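Local coordinates for calcium homeostasis modulator protein 5 (Homo sapiens, PDB 7D60) that assembles into undecameric, cone-shaped large-pore channels that may conduct cations, with gating and conductance probably regulated by membrane lipids, at residues S21-L26 against S107-V112; K143-E148 against E169-S174; W74-G79 against C94-V99. All blocks are in the same frame, centred on the assembly; numbering follows the deposited sequence.

Interaction 1 (S21-L26 against S107-V112)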
loop_
_atom_site.group_PDB
_atom_site.type_symbol
_atom_site.label_atom_id
_atom_site.label_comp_id
_atom_site.label_asym_id
_atom_site.label_seq_id
_atom_site.Cartn_x
_atom_site.Cartn_y
_atom_site.Cartn_z
ATOM N N SER A 21 -33.853 -15.671 -1.812
ATOM C CA SER A 21 -33.114 -15.279 -0.621
ATOM C C SER A 21 -32.624 -13.846 -0.690
ATOM O O SER A 21 -32.395 -13.225 0.352
ATOM C CB SER A 21 -31.917 -16.204 -0.404
ATOM O OG SER A 21 -32.329 -17.456 0.107
ATOM N N PHE A 22 -32.440 -13.311 -1.895
ATOM C CA PHE A 22 -32.099 -11.903 -2.032
ATOM C C PHE A 22 -33.326 -11.018 -1.889
ATOM O O PHE A 22 -33.198 -9.835 -1.563
ATOM C CB PHE A 22 -31.423 -11.654 -3.378
ATOM C CG PHE A 22 -30.662 -10.368 -3.439
ATOM C CD1 PHE A 22 -31.178 -9.276 -4.115
ATOM C CD2 PHE A 22 -29.434 -10.248 -2.811
ATOM C CE1 PHE A 22 -30.480 -8.084 -4.170
ATOM C CE2 PHE A 22 -28.730 -9.060 -2.860
ATOM C CZ PHE A 22 -29.255 -7.976 -3.541
ATOM N N MET A 23 -34.514 -11.567 -2.135
ATOM C CA MET A 23 -35.739 -10.818 -1.891
ATOM C C MET A 23 -36.023 -10.692 -0.403
ATOM O O MET A 23 -36.578 -9.681 0.037
ATOM C CB MET A 23 -36.912 -11.488 -2.597
ATOM C CG MET A 23 -38.041 -10.548 -2.937
ATOM S SD MET A 23 -39.075 -11.190 -4.257
ATOM C CE MET A 23 -39.804 -12.598 -3.441
ATOM N N ALA A 24 -35.655 -11.704 0.384
ATOM C CA ALA A 24 -35.872 -11.640 1.823
ATOM C C ALA A 24 -34.892 -10.695 2.498
ATOM O O ALA A 24 -35.233 -10.069 3.505
ATOM C CB ALA A 24 -35.765 -13.034 2.433
ATOM N N LEU A 25 -33.680 -10.575 1.962
ATOM C CA LEU A 25 -32.704 -9.662 2.540
ATOM C C LEU A 25 -33.026 -8.213 2.206
ATOM O O LEU A 25 -32.639 -7.307 2.951
ATOM C CB LEU A 25 -31.300 -10.043 2.062
ATOM C CG LEU A 25 -30.043 -9.432 2.689
ATOM C CD1 LEU A 25 -28.945 -10.474 2.702
ATOM C CD2 LEU A 25 -29.557 -8.206 1.929
ATOM N N LEU A 26 -33.729 -7.971 1.100
ATOM C CA LEU A 26 -34.133 -6.611 0.770
ATOM C C LEU A 26 -35.369 -6.192 1.552
ATOM O O LEU A 26 -35.540 -5.009 1.855
ATOM C CB LEU A 26 -34.389 -6.487 -0.729
ATOM C CG LEU A 26 -33.197 -6.029 -1.569
ATOM C CD1 LEU A 26 -33.475 -6.248 -3.042
ATOM C CD2 LEU A 26 -32.886 -4.572 -1.292
ATOM N N SER A 107 -46.965 -13.482 -7.616
ATOM C CA SER A 107 -46.795 -12.100 -7.198
ATOM C C SER A 107 -47.271 -11.856 -5.776
ATOM O O SER A 107 -47.198 -10.720 -5.302
ATOM C CB SER A 107 -47.531 -11.165 -8.159
ATOM O OG SER A 107 -48.928 -11.343 -8.063
ATOM N N LEU A 108 -47.752 -12.891 -5.089
ATOM C CA LEU A 108 -48.171 -12.804 -3.697
ATOM C C LEU A 108 -47.088 -13.268 -2.737
ATOM O O LEU A 108 -47.388 -13.615 -1.597
ATOM C CB LEU A 108 -49.437 -13.627 -3.472
ATOM C CG LEU A 108 -50.781 -12.919 -3.555
ATOM C CD1 LEU A 108 -51.883 -13.886 -3.214
ATOM C CD2 LEU A 108 -50.808 -11.735 -2.626
ATOM N N VAL A 109 -45.836 -13.295 -3.170
ATOM C CA VAL A 109 -44.741 -13.766 -2.334
ATOM C C VAL A 109 -44.072 -12.616 -1.598
ATOM O O VAL A 109 -43.860 -12.684 -0.390
ATOM C CB VAL A 109 -43.730 -14.572 -3.181
ATOM C CG1 VAL A 109 -42.511 -14.936 -2.368
ATOM C CG2 VAL A 109 -44.381 -15.827 -3.706
ATOM N N ALA A 110 -43.751 -11.545 -2.304
ATOM C CA ALA A 110 -43.203 -10.342 -1.681
ATOM C C ALA A 110 -44.189 -9.557 -0.803
ATOM O O ALA A 110 -43.729 -8.902 0.137
ATOM C CB ALA A 110 -42.603 -9.426 -2.752
ATOM N N PRO A 111 -45.514 -9.538 -1.055
ATOM C CA PRO A 111 -46.417 -9.025 -0.005
ATOM C C PRO A 111 -46.409 -9.822 1.288
ATOM O O PRO A 111 -46.450 -9.223 2.366
ATOM C CB PRO A 111 -47.789 -9.079 -0.680
ATOM C CG PRO A 111 -47.510 -8.823 -2.051
ATOM C CD PRO A 111 -46.202 -9.476 -2.362
ATOM N N VAL A 112 -46.372 -11.154 1.219
ATOM C CA VAL A 112 -46.399 -11.967 2.431
ATOM C C VAL A 112 -45.072 -11.869 3.175
ATOM O O VAL A 112 -45.041 -11.856 4.410
ATOM C CB VAL A 112 -46.783 -13.415 2.065
ATOM C CG1 VAL A 112 -46.628 -14.362 3.233
ATOM C CG2 VAL A 112 -48.211 -13.456 1.590
#
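In the transmembrane helix bundle, S1 meets the early part of S3 where Met23 reaches over to Val109 and Ala110. The nearest alpha carbons, those of Met23 and Ala110, lie 7.5 Å apart, so a long side chain on one helix and a very small one on the other suit the spacing. Met23 supplies the length: its CG stands anti to the backbone N (chi1 -154°) and the chain runs on almost extended through chi2, carrying the sulfur well out from S1. A bend at the last torsion (chi3 67°) then turns the methyl group, and CE rests on Val109 CG1 at 3.7 Å. The two side chains cross at about a right angle. The sulfur comes alongside the neighbouring residue, with SD 4.2 Å from Ala110 CB. Methionine fits because it is apolar, long and flexible; valine offers a branched apolar side chain whose CG1 meets that methyl, while alanine brings a methyl and nothing more.

The contact is slender and wholly apolar, and lipid borders it: Met23 also touches a bound phosphatidic acid, and Val109 belongs to the pocket of another. Ser107, Leu108 and Pro111 of the S3 segment pack instead on Leu63 of helix 47-68, which is S2. This is a sparse S1-S3 helix contact bordered by lipid, within the four-helix transmembrane domain of a CALHM subunit.

Interaction 2 (K143-E148 against E169-S174)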
loop_
_atom_site.group_PDB
_atom_site.type_symbol
_atom_site.label_atom_id
_atom_site.label_comp_id
_atom_site.label_asym_id
_atom_site.label_seq_id
_atom_site.Cartn_x
_atom_site.Cartn_y
_atom_site.Cartn_z
ATOM N N LYS A 143 -55.999 -6.872 31.871
ATOM C CA LYS A 143 -56.587 -7.897 32.729
ATOM C C LYS A 143 -56.436 -7.559 34.208
ATOM O O LYS A 143 -57.430 -7.469 34.934
ATOM C CB LYS A 143 -55.957 -9.262 32.427
ATOM C CG LYS A 143 -56.856 -10.449 32.730
ATOM C CD LYS A 143 -58.223 -10.296 32.086
ATOM C CE LYS A 143 -59.105 -11.498 32.370
ATOM N NZ LYS A 143 -60.467 -11.342 31.787
ATOM N N GLY A 144 -55.204 -7.367 34.668
ATOM C CA GLY A 144 -54.958 -7.043 36.059
ATOM C C GLY A 144 -54.319 -5.683 36.229
ATOM O O GLY A 144 -53.421 -5.504 37.057
ATOM N N LYS A 145 -54.773 -4.724 35.447
ATOM C CA LYS A 145 -54.270 -3.365 35.414
ATOM C C LYS A 145 -55.222 -2.428 36.143
ATOM O O LYS A 145 -56.376 -2.784 36.400
ATOM C CB LYS A 145 -54.095 -2.915 33.957
ATOM C CG LYS A 145 -53.540 -3.983 33.046
ATOM C CD LYS A 145 -52.085 -4.278 33.334
ATOM C CE LYS A 145 -51.590 -5.404 32.444
ATOM N NZ LYS A 145 -52.307 -6.681 32.702
ATOM N N PRO A 146 -54.771 -1.227 36.518
ATOM C CA PRO A 146 -55.693 -0.229 37.076
ATOM C C PRO A 146 -56.733 0.237 36.064
ATOM O O PRO A 146 -56.680 -0.060 34.871
ATOM C CB PRO A 146 -54.771 0.925 37.489
ATOM C CG PRO A 146 -53.434 0.607 36.907
ATOM C CD PRO A 146 -53.373 -0.870 36.813
ATOM N N LYS A 147 -57.694 1.011 36.575
ATOM C CA LYS A 147 -58.883 1.363 35.805
ATOM C C LYS A 147 -58.610 2.378 34.703
ATOM O O LYS A 147 -59.472 2.582 33.842
ATOM C CB LYS A 147 -59.969 1.901 36.736
ATOM C CG LYS A 147 -61.371 1.480 36.343
ATOM C CD LYS A 147 -62.401 2.507 36.773
ATOM C CE LYS A 147 -63.761 2.199 36.170
ATOM N NZ LYS A 147 -64.714 3.333 36.324
ATOM N N GLU A 148 -57.440 3.016 34.700
ATOM C CA GLU A 148 -57.055 3.926 33.631
ATOM C C GLU A 148 -56.360 3.214 32.472
ATOM O O GLU A 148 -55.639 3.858 31.703
ATOM C CB GLU A 148 -56.162 5.037 34.182
ATOM C CG GLU A 148 -55.182 4.581 35.242
ATOM C CD GLU A 148 -54.440 5.737 35.882
ATOM O OE1 GLU A 148 -54.474 6.850 35.318
ATOM O OE2 GLU A 148 -53.830 5.536 36.952
ATOM N N GLU A 169 -44.389 -0.145 31.115
ATOM C CA GLU A 169 -43.329 -0.914 30.484
ATOM C C GLU A 169 -43.713 -2.369 30.264
ATOM O O GLU A 169 -43.079 -3.046 29.450
ATOM C CB GLU A 169 -42.053 -0.831 31.322
ATOM C CG GLU A 169 -40.761 -0.994 30.538
ATOM C CD GLU A 169 -40.657 -0.052 29.351
ATOM O OE1 GLU A 169 -40.905 1.161 29.520
ATOM O OE2 GLU A 169 -40.319 -0.525 28.247
ATOM N N GLU A 170 -44.729 -2.865 30.961
ATOM C CA GLU A 170 -45.199 -4.224 30.746
ATOM C C GLU A 170 -46.477 -4.281 29.924
ATOM O O GLU A 170 -46.954 -5.377 29.628
ATOM C CB GLU A 170 -45.401 -4.940 32.083
ATOM C CG GLU A 170 -46.392 -4.295 33.014
ATOM C CD GLU A 170 -47.749 -4.962 32.969
ATOM O OE1 GLU A 170 -47.868 -6.029 32.333
ATOM O OE2 GLU A 170 -48.691 -4.426 33.586
ATOM N N LEU A 171 -47.049 -3.136 29.560
ATOM C CA LEU A 171 -48.068 -3.127 28.521
ATOM C C LEU A 171 -47.440 -3.038 27.140
ATOM O O LEU A 171 -48.068 -3.420 26.152
ATOM C CB LEU A 171 -49.036 -1.967 28.731
ATOM C CG LEU A 171 -50.234 -2.227 29.639
ATOM C CD1 LEU A 171 -50.875 -0.918 30.039
ATOM C CD2 LEU A 171 -51.237 -3.120 28.953
ATOM N N LYS A 172 -46.211 -2.538 27.057
ATOM C CA LYS A 172 -45.471 -2.534 25.807
ATOM C C LYS A 172 -44.780 -3.859 25.536
ATOM O O LYS A 172 -44.263 -4.055 24.433
ATOM C CB LYS A 172 -44.432 -1.420 25.815
ATOM C CG LYS A 172 -44.976 -0.071 25.430
ATOM C CD LYS A 172 -43.959 1.017 25.696
ATOM C CE LYS A 172 -42.660 0.754 24.960
ATOM N NZ LYS A 172 -41.618 1.743 25.339
ATOM N N LEU A 173 -44.733 -4.756 26.515
ATOM C CA LEU A 173 -44.205 -6.093 26.302
ATOM C C LEU A 173 -45.299 -7.094 25.991
ATOM O O LEU A 173 -45.027 -8.121 25.365
ATOM C CB LEU A 173 -43.430 -6.563 27.534
ATOM C CG LEU A 173 -42.004 -6.052 27.715
ATOM C CD1 LEU A 173 -41.321 -6.816 28.824
ATOM C CD2 LEU A 173 -41.212 -6.157 26.432
ATOM N N SER A 174 -46.526 -6.817 26.411
ATOM C CA SER A 174 -47.632 -7.718 26.128
ATOM C C SER A 174 -48.193 -7.510 24.732
ATOM O O SER A 174 -48.855 -8.403 24.198
ATOM C CB SER A 174 -48.730 -7.530 27.171
ATOM O OG SER A 174 -49.849 -8.344 26.885
#
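Lys145 extends toward Glu170 and Leu171, so that an extracellular loop leans on the outer end of the helix 168-203, just before its S4 transmembrane part. The loop 143-148 has no regular structure of its own and is spanned by the Cys142-Cys149 disulfide. Along the lysine, CB points to the helix and CG follows it, still 4.9 Å from Glu170 OE2. A bend at chi2 (-71°) swings the next methylene into contact, and CD comes 3.4 Å from Glu170 OE2. CE goes deeper: it lies 3.3 Å from OE2 of Glu170 and 3.8 Å from OE1 of the same carboxylate. A second bend, at chi4 (-63°), turns the ammonium group aside, leaving Lys145 NZ 4.4 Å from Glu170 OE2, beyond a salt bridge, though the opposite charges probably still attract. The glutamate comes from the opposite direction.

Lysine suits this place because its methylenes can lie against the carboxylate while the ammonium stays in its neighbourhood. With an alanine in place of Glu170, the Lys145 ammonium would probably lose its nearby counter-charge and the lysine chain would be freer to turn. Farther along the helix, Leu173 packs on Cys41 of a neighbouring subunit. Leu171, an apolar residue buried against Cys149 and Val156, also takes part: Leu171 CD2 lies 4.2 Å from Lys145 CE.

Interaction 3 (W74-G79 against C94-V99). With PA8 (1,2-dioctanoyl-sn-glycero-3-phosphate), chain N.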
loop_
_atom_site.group_PDB
_atom_site.type_symbol
_atom_site.label_atom_id
_atom_site.label_comp_id
_atom_site.label_asym_id
_atom_site.label_seq_id
_atom_site.Cartn_x
_atom_site.Cartn_y
_atom_site.Cartn_z
ATOM N N TRP A 74 -47.918 -10.459 -19.755
ATOM C CA TRP A 74 -48.009 -9.687 -20.984
ATOM C C TRP A 74 -48.149 -10.561 -22.214
ATOM O O TRP A 74 -48.740 -10.124 -23.202
ATOM C CB TRP A 74 -46.787 -8.782 -21.133
ATOM C CG TRP A 74 -46.629 -7.807 -20.019
ATOM C CD1 TRP A 74 -45.591 -7.737 -19.145
ATOM C CD2 TRP A 74 -47.532 -6.757 -19.651
ATOM N NE1 TRP A 74 -45.787 -6.715 -18.257
ATOM C CE2 TRP A 74 -46.973 -6.098 -18.547
ATOM C CE3 TRP A 74 -48.759 -6.311 -20.149
ATOM C CZ2 TRP A 74 -47.594 -5.020 -17.931
ATOM C CZ3 TRP A 74 -49.372 -5.247 -19.538
ATOM C CH2 TRP A 74 -48.791 -4.611 -18.440
ATOM N N ARG A 75 -47.624 -11.787 -22.179
ATOM C CA ARG A 75 -47.867 -12.731 -23.260
ATOM C C ARG A 75 -49.317 -13.166 -23.328
ATOM O O ARG A 75 -49.801 -13.492 -24.412
ATOM C CB ARG A 75 -46.987 -13.965 -23.108
ATOM C CG ARG A 75 -45.531 -13.686 -23.285
ATOM C CD ARG A 75 -44.714 -14.947 -23.273
ATOM N NE ARG A 75 -44.603 -15.533 -21.947
ATOM C CZ ARG A 75 -44.095 -16.736 -21.714
ATOM N NH1 ARG A 75 -43.674 -17.475 -22.728
ATOM N NH2 ARG A 75 -44.017 -17.207 -20.479
ATOM N N LEU A 76 -50.017 -13.175 -22.206
ATOM C CA LEU A 76 -51.402 -13.610 -22.170
ATOM C C LEU A 76 -52.370 -12.551 -22.669
ATOM O O LEU A 76 -53.360 -12.893 -23.323
ATOM C CB LEU A 76 -51.775 -14.015 -20.743
ATOM C CG LEU A 76 -53.139 -14.656 -20.506
ATOM C CD1 LEU A 76 -53.178 -16.035 -21.108
ATOM C CD2 LEU A 76 -53.431 -14.714 -19.029
ATOM N N PHE A 77 -52.102 -11.273 -22.405
ATOM C CA PHE A 77 -53.102 -10.237 -22.606
ATOM C C PHE A 77 -52.873 -9.341 -23.814
ATOM O O PHE A 77 -53.801 -8.632 -24.202
ATOM C CB PHE A 77 -53.199 -9.350 -21.358
ATOM C CG PHE A 77 -53.971 -9.973 -20.237
ATOM C CD1 PHE A 77 -55.286 -10.361 -20.419
ATOM C CD2 PHE A 77 -53.378 -10.181 -19.004
ATOM C CE1 PHE A 77 -55.996 -10.941 -19.390
ATOM C CE2 PHE A 77 -54.084 -10.760 -17.974
ATOM C CZ PHE A 77 -55.394 -11.139 -18.168
ATOM N N THR A 78 -51.682 -9.345 -24.410
ATOM C CA THR A 78 -51.381 -8.434 -25.510
ATOM C C THR A 78 -52.164 -8.821 -26.756
ATOM O O THR A 78 -52.028 -9.939 -27.260
ATOM C CB THR A 78 -49.888 -8.434 -25.808
ATOM O OG1 THR A 78 -49.164 -8.119 -24.619
ATOM C CG2 THR A 78 -49.562 -7.414 -26.859
ATOM N N GLY A 79 -52.990 -7.906 -27.244
ATOM C CA GLY A 79 -53.819 -8.194 -28.393
ATOM C C GLY A 79 -55.051 -9.001 -28.078
ATOM O O GLY A 79 -55.521 -9.751 -28.933
ATOM N N CYS A 94 -61.037 -23.766 -19.356
ATOM C CA CYS A 94 -60.658 -23.438 -17.990
ATOM C C CYS A 94 -59.149 -23.335 -17.812
ATOM O O CYS A 94 -58.674 -23.253 -16.677
ATOM C CB CYS A 94 -61.237 -24.477 -17.026
ATOM S SG CYS A 94 -61.561 -23.880 -15.344
ATOM N N ARG A 95 -58.381 -23.345 -18.901
ATOM C CA ARG A 95 -56.944 -23.132 -18.788
ATOM C C ARG A 95 -56.602 -21.663 -18.564
ATOM O O ARG A 95 -55.560 -21.362 -17.970
ATOM C CB ARG A 95 -56.229 -23.678 -20.033
ATOM C CG ARG A 95 -54.714 -23.668 -19.912
ATOM C CD ARG A 95 -53.959 -24.451 -20.948
ATOM N NE ARG A 95 -52.568 -24.003 -20.985
ATOM C CZ ARG A 95 -51.626 -24.353 -20.111
ATOM N NH1 ARG A 95 -51.893 -25.183 -19.110
ATOM N NH2 ARG A 95 -50.399 -23.873 -20.248
ATOM N N PHE A 96 -57.481 -20.746 -18.982
ATOM C CA PHE A 96 -57.258 -19.322 -18.747
ATOM C C PHE A 96 -57.222 -18.991 -17.260
ATOM O O PHE A 96 -56.436 -18.140 -16.834
ATOM C CB PHE A 96 -58.343 -18.503 -19.438
ATOM C CG PHE A 96 -58.343 -17.055 -19.053
ATOM C CD1 PHE A 96 -57.324 -16.220 -19.470
ATOM C CD2 PHE A 96 -59.352 -16.531 -18.261
ATOM C CE1 PHE A 96 -57.317 -14.888 -19.118
ATOM C CE2 PHE A 96 -59.348 -15.201 -17.903
ATOM C CZ PHE A 96 -58.328 -14.378 -18.334
ATOM N N PHE A 97 -58.035 -19.674 -16.455
ATOM C CA PHE A 97 -58.001 -19.456 -15.017
ATOM C C PHE A 97 -56.823 -20.155 -14.361
ATOM O O PHE A 97 -56.379 -19.730 -13.291
ATOM C CB PHE A 97 -59.308 -19.924 -14.387
ATOM C CG PHE A 97 -60.499 -19.145 -14.841
ATOM C CD1 PHE A 97 -60.749 -17.884 -14.330
ATOM C CD2 PHE A 97 -61.363 -19.667 -15.786
ATOM C CE1 PHE A 97 -61.843 -17.158 -14.751
ATOM C CE2 PHE A 97 -62.461 -18.946 -16.211
ATOM C CZ PHE A 97 -62.700 -17.690 -15.690
ATOM N N TYR A 98 -56.304 -21.218 -14.972
ATOM C CA TYR A 98 -55.128 -21.870 -14.412
ATOM C C TYR A 98 -53.880 -21.028 -14.627
ATOM O O TYR A 98 -52.993 -20.996 -13.767
ATOM C CB TYR A 98 -54.949 -23.260 -15.021
ATOM C CG TYR A 98 -53.718 -23.985 -14.527
ATOM C CD1 TYR A 98 -53.715 -24.622 -13.296
ATOM C CD2 TYR A 98 -52.560 -24.035 -15.293
ATOM C CE1 TYR A 98 -52.593 -25.282 -12.838
ATOM C CE2 TYR A 98 -51.436 -24.687 -14.843
ATOM C CZ TYR A 98 -51.457 -25.310 -13.619
ATOM O OH TYR A 98 -50.331 -25.963 -13.179
ATOM N N VAL A 99 -53.781 -20.357 -15.774
ATOM C CA VAL A 99 -52.635 -19.488 -16.016
ATOM C C VAL A 99 -52.740 -18.232 -15.167
ATOM O O VAL A 99 -51.762 -17.812 -14.543
ATOM C CB VAL A 99 -52.510 -19.161 -17.515
ATOM C CG1 VAL A 99 -51.298 -18.295 -17.766
ATOM C CG2 VAL A 99 -52.399 -20.429 -18.317
HETATM O O1 PA8 N . -43.557 -23.438 -13.658
HETATM O O2 PA8 N . -45.819 -24.296 -13.223
HETATM P P1 PA8 N . -44.411 -24.214 -12.685
HETATM O O3 PA8 N . -43.855 -25.609 -12.528
HETATM O O4 PA8 N . -44.407 -23.453 -11.221
HETATM C C1 PA8 N . -45.043 -24.060 -10.133
HETATM C C2 PA8 N . -46.317 -23.276 -9.827
HETATM C C3 PA8 N . -47.526 -24.055 -10.343
HETATM O O5 PA8 N . -48.480 -24.177 -9.329
HETATM C C4 PA8 N . -49.584 -23.336 -9.484
HETATM O O6 PA8 N . -49.424 -22.176 -9.613
HETATM C C5 PA8 N . -51.004 -23.886 -9.480
HETATM C C6 PA8 N . -52.026 -22.769 -9.281
HETATM C C7 PA8 N . -53.377 -23.084 -9.915
HETATM O O7 PA8 N . -46.442 -23.073 -8.447
HETATM C C12 PA8 N . -46.501 -21.735 -8.026
HETATM O O8 PA8 N . -46.299 -20.848 -8.789
HETATM C C13 PA8 N . -46.825 -21.421 -6.564
HETATM C C14 PA8 N . -46.110 -20.173 -6.049
HETATM C C15 PA8 N . -46.064 -20.107 -4.525
HETATM C C16 PA8 N . -47.347 -19.558 -3.905
HETATM C C17 PA8 N . -47.058 -18.611 -2.740
HETATM C C18 PA8 N . -48.325 -18.140 -2.032
HETATM C C19 PA8 N . -48.041 -17.530 -0.663
#
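On the cytoplasmic side of the membrane, in the S2-S3 linker, Leu76 and Phe77 form an apolar cluster with Phe96 and Val99, which share a helix with Tyr98, a residue of a phosphatidic acid pocket. Leu76 is the centre of it. With CG anti to its backbone N (chi1 -173°), it pushes CD2 toward the second helix, 3.9 Å from Phe96 CE1 and 4.4 Å from Val99 CG1. The same CD2 lies over one face of the Phe77 ring, offset toward the rim. Phe77 in turn brings its CE1 to the edge of the Phe96 ring, 4.2 Å from Phe96 CE1, and the two side chains cross at about a right angle.

These residues join the short helix 71-77 to the start of helix 95-106, which runs on into S3, and bulky apolar residues suit this mostly buried spot. From the intervening loop, Ile87 packs on both Leu76 and Phe96, and Phe88 sets its ring against that of Phe96. Phe77 also packs on Cys203 of another subunit, not the one that meets Leu173. On another side of helix 95-106, Tyr98 meets the lipid: its ring carbon CD1 lies 3.7 Å from the acyl carbon C7 of the phosphatidic acid.

How the interactions relate
Read from the N terminus, the chain first passes through S1, whose segment 21-26 later meets 107-112. The 80 residues between them contain S2 and the cytoplasmic linker, so interaction 1 closes a long, mostly helical loop and joins S1 to S3 within the membrane. Interaction 3 is nested inside it: across 14 residues without helix or strand, it ties helix 71-77 to the start of helix 95-106 on the cytoplasmic side. Interaction 2 follows in series; 20 residues, nearly all irregular, separate its segments, and it ties an extracellular loop to the outer end of helix 168-203. Interactions 2 and 3 lie on opposite sides of the chain's centre, about 53 Å apart between centres.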